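Local coordinates for iron-chelator utilization protein (Thermobifida fusca TM51, PDB 4YHB) that probably reduces ferric siderophores as an FAD-containing oxidoreductase, helping to release iron taken up through the fuscachelin system, at residues E149-A154 / F222-G227. Sequence-based numbering, arbitrary orientation.
With FAD (flavin-adenine dinucleotide), chain C.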
loop_
_atom_site.group_PDB
_atom_site.type_symbol
_atom_site.label_atom_id
_atom_site.label_comp_id
_atom_site.label_asym_id
_atom_site.label_seq_id
_atom_site.Cartn_x
_atom_site.Cartn_y
_atom_site.Cartn_z
ATOM N N GLU A 149 -4.844 1.450 -7.590
ATOM C CA GLU A 149 -5.325 0.422 -6.661
ATOM C C GLU A 149 -4.228 -0.178 -5.750
ATOM O O GLU A 149 -4.532 -0.669 -4.665
ATOM C CB GLU A 149 -6.044 -0.705 -7.423
ATOM C CG GLU A 149 -5.259 -1.296 -8.600
ATOM C CD GLU A 149 -5.627 -0.650 -9.942
ATOM O OE1 GLU A 149 -5.685 0.591 -10.010
ATOM O OE2 GLU A 149 -5.864 -1.392 -10.925
ATOM N N THR A 150 -2.968 -0.131 -6.163
ATOM C CA THR A 150 -1.892 -0.690 -5.322
ATOM C C THR A 150 -1.607 0.178 -4.107
ATOM O O THR A 150 -1.131 -0.314 -3.075
ATOM C CB THR A 150 -0.563 -0.858 -6.083
ATOM O OG1 THR A 150 -0.079 0.425 -6.514
ATOM C CG2 THR A 150 -0.731 -1.780 -7.279
ATOM N N ALA A 151 -1.902 1.470 -4.242
ATOM C CA ALA A 151 -1.656 2.434 -3.191
ATOM C C ALA A 151 -2.930 2.836 -2.459
ATOM O O ALA A 151 -2.875 3.557 -1.469
ATOM C CB ALA A 151 -0.965 3.654 -3.762
ATOM N N LEU A 152 -4.073 2.334 -2.916
ATOM C CA LEU A 152 -5.346 2.619 -2.252
ATOM C C LEU A 152 -5.399 2.119 -0.800
ATOM O O LEU A 152 -5.957 2.813 0.057
ATOM C CB LEU A 152 -6.517 2.033 -3.065
ATOM C CG LEU A 152 -7.932 2.183 -2.489
ATOM C CD1 LEU A 152 -8.241 3.642 -2.133
ATOM C CD2 LEU A 152 -8.989 1.633 -3.458
ATOM N N PRO A 153 -4.825 0.932 -0.506
ATOM C CA PRO A 153 -4.859 0.516 0.909
ATOM C C PRO A 153 -4.222 1.512 1.873
ATOM O O PRO A 153 -4.814 1.810 2.923
ATOM C CB PRO A 153 -4.071 -0.800 0.904
ATOM C CG PRO A 153 -4.345 -1.369 -0.474
ATOM C CD PRO A 153 -4.344 -0.158 -1.382
ATOM N N ALA A 154 -3.030 2.000 1.535
ATOM C CA ALA A 154 -2.360 2.985 2.367
ATOM C C ALA A 154 -3.164 4.284 2.419
ATOM O O ALA A 154 -3.354 4.840 3.493
ATOM C CB ALA A 154 -0.944 3.248 1.855
ATOM N N PHE A 222 -0.402 18.779 2.775
ATOM C CA PHE A 222 0.505 17.685 2.455
ATOM C C PHE A 222 -0.040 16.846 1.296
ATOM O O PHE A 222 -1.198 16.423 1.316
ATOM C CB PHE A 222 0.758 16.807 3.670
ATOM C CG PHE A 222 1.930 15.878 3.495
ATOM C CD1 PHE A 222 1.754 14.617 2.940
ATOM C CD2 PHE A 222 3.209 16.280 3.848
ATOM C CE1 PHE A 222 2.838 13.762 2.763
ATOM C CE2 PHE A 222 4.298 15.436 3.673
ATOM C CZ PHE A 222 4.113 14.177 3.132
ATOM N N VAL A 223 0.798 16.635 0.285
ATOM C CA VAL A 223 0.412 15.877 -0.903
ATOM C C VAL A 223 1.060 14.498 -0.870
ATOM O O VAL A 223 2.275 14.383 -0.723
ATOM C CB VAL A 223 0.820 16.595 -2.200
ATOM C CG1 VAL A 223 0.355 15.794 -3.419
ATOM C CG2 VAL A 223 0.254 18.016 -2.230
ATOM N N TRP A 224 0.251 13.450 -0.988
ATOM C CA TRP A 224 0.787 12.085 -0.988
ATOM C C TRP A 224 0.281 11.352 -2.218
ATOM O O TRP A 224 -0.924 11.316 -2.472
ATOM C CB TRP A 224 0.389 11.322 0.279
ATOM C CG TRP A 224 1.071 9.956 0.419
ATOM C CD1 TRP A 224 2.228 9.689 1.091
ATOM C CD2 TRP A 224 0.621 8.696 -0.118
ATOM N NE1 TRP A 224 2.532 8.344 1.010
ATOM C CE2 TRP A 224 1.565 7.713 0.272
ATOM C CE3 TRP A 224 -0.479 8.304 -0.895
ATOM C CZ2 TRP A 224 1.438 6.364 -0.080
ATOM C CZ3 TRP A 224 -0.605 6.950 -1.251
ATOM C CH2 TRP A 224 0.352 6.000 -0.835
ATOM N N ALA A 225 1.198 10.783 -2.990
ATOM C CA ALA A 225 0.810 10.042 -4.186
ATOM C C ALA A 225 1.542 8.705 -4.215
ATOM O O ALA A 225 2.738 8.638 -3.920
ATOM C CB ALA A 225 1.103 10.842 -5.442
ATOM N N GLY A 226 0.818 7.647 -4.573
ATOM C CA GLY A 226 1.394 6.320 -4.683
ATOM C C GLY A 226 0.759 5.614 -5.867
ATOM O O GLY A 226 -0.396 5.842 -6.194
ATOM N N GLY A 227 1.513 4.753 -6.520
ATOM C CA GLY A 227 0.991 4.051 -7.674
ATOM C C GLY A 227 2.097 3.696 -8.640
ATOM O O GLY A 227 3.236 3.467 -8.222
HETATM P PA FAD C . 5.119 -9.068 -10.026
HETATM O O1A FAD C . 5.859 -10.404 -10.181
HETATM O O2A FAD C . 5.919 -8.062 -9.115
HETATM O O5B FAD C . 5.063 -8.366 -11.475
HETATM C C5B FAD C . 4.755 -9.104 -12.601
HETATM C C4B FAD C . 4.132 -8.177 -13.664
HETATM O O4B FAD C . 2.866 -7.713 -13.281
HETATM C C3B FAD C . 4.951 -6.988 -13.940
HETATM O O3B FAD C . 4.866 -6.766 -15.310
HETATM C C2B FAD C . 4.308 -5.940 -13.220
HETATM O O2B FAD C . 4.417 -4.659 -13.831
HETATM C C1B FAD C . 2.889 -6.325 -13.237
HETATM N N9A FAD C . 2.112 -5.894 -12.082
HETATM C C8A FAD C . 2.512 -5.879 -10.793
HETATM N N7A FAD C . 1.502 -5.434 -10.034
HETATM C C5A FAD C . 0.441 -5.205 -10.843
HETATM C C6A FAD C . -0.860 -4.745 -10.635
HETATM N N6A FAD C . -1.299 -4.437 -9.320
HETATM N N1A FAD C . -1.691 -4.610 -11.682
HETATM C C2A FAD C . -1.283 -4.909 -12.934
HETATM N N3A FAD C . -0.043 -5.352 -13.168
HETATM C C4A FAD C . 0.829 -5.490 -12.145
HETATM N N1 FAD C . -0.129 -3.960 -3.900
HETATM C C2 FAD C . -1.327 -4.347 -3.462
HETATM O O2 FAD C . -2.072 -4.975 -4.200
HETATM N N3 FAD C . -1.683 -4.029 -2.179
HETATM C C4 FAD C . -0.860 -3.342 -1.358
HETATM O O4 FAD C . -1.234 -3.097 -0.220
HETATM C C4X FAD C . 0.395 -2.915 -1.794
HETATM N N5 FAD C . 1.276 -2.203 -1.002
HETATM C C5X FAD C . 2.486 -1.841 -1.490
HETATM C C6 FAD C . 3.383 -1.127 -0.689
HETATM C C7 FAD C . 4.502 -0.788 -1.126
HETATM C C7M FAD C . 5.400 -0.006 -0.149
HETATM C C8 FAD C . 4.967 -1.021 -2.253
HETATM C C8M FAD C . 6.319 -0.575 -2.737
HETATM C C9 FAD C . 4.216 -1.713 -3.165
HETATM C C9A FAD C . 2.809 -2.238 -2.883
HETATM N N10 FAD C . 1.943 -2.910 -3.626
HETATM C C10 FAD C . 0.739 -3.260 -3.124
HETATM C "C1'" FAD C . 2.297 -3.265 -5.018
HETATM C "C2'" FAD C . 2.838 -4.655 -5.145
HETATM O "O2'" FAD C . 3.987 -4.771 -4.404
HETATM C "C3'" FAD C . 3.105 -4.934 -6.666
HETATM O "O3'" FAD C . 1.904 -4.722 -7.339
HETATM C "C4'" FAD C . 3.744 -6.261 -6.976
HETATM O "O4'" FAD C . 4.355 -6.208 -8.195
HETATM C "C5'" FAD C . 2.741 -7.426 -7.026
HETATM O "O5'" FAD C . 3.359 -8.688 -6.963
HETATM P P FAD C . 3.092 -9.660 -8.181
HETATM O O1P FAD C . 3.952 -10.889 -7.809
HETATM O O2P FAD C . 1.546 -9.682 -8.326
HETATM O O3P FAD C . 3.602 -9.429 -9.659
#
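The CA atoms of Ala-151 and Gly-226 are the nearest pair across the segments, 5.2 Å apart. Residues 148-151 link strand 142-147 to helix 152-161. Strand 221-226 lies beside strand 142-147 in the parallel sheet. Its C-terminal end abuts this turn, and the chain of the strand turns a corner at Gly-227. No hydrogen bond joins the two segments.

Ala-151 CB points at the strand end and lies 3.3 Å from Gly-226 O. The absence of a side chain at Gly-226 permits this close approach. Trp-224 CG is anti to the backbone N (chi1 -172°), and the indole extends along the strand toward the turn. Ala-151 CB meets the ring at its edge, near the ring plane, 4.0 Å from Trp-224 CH2. Ala-154 CB approaches Trp-224 CH2 obliquely at 4.1 Å. Phe-50 packs edge-to-face with this indole, and Tyr-255 also touches it.

Thr-150 and Pro-153 face the FAD. Thr-150 O lies 3.3 Å from FAD C4X, and Thr-150 CG2 lies 3.4 Å from N6A of the adenine. Pro-153 CG is 3.6 Å from flavin O4. Thr-150 OG1 is hydrogen-bonded to Asp-148.

The contact is thus buried and held by van der Waals packing. It sets the turn between the strand end and the cofactor. Thr-150 in the turn reaches the flavin and the adenine, and Pro-153 in the first turn of the helix reaches flavin O4.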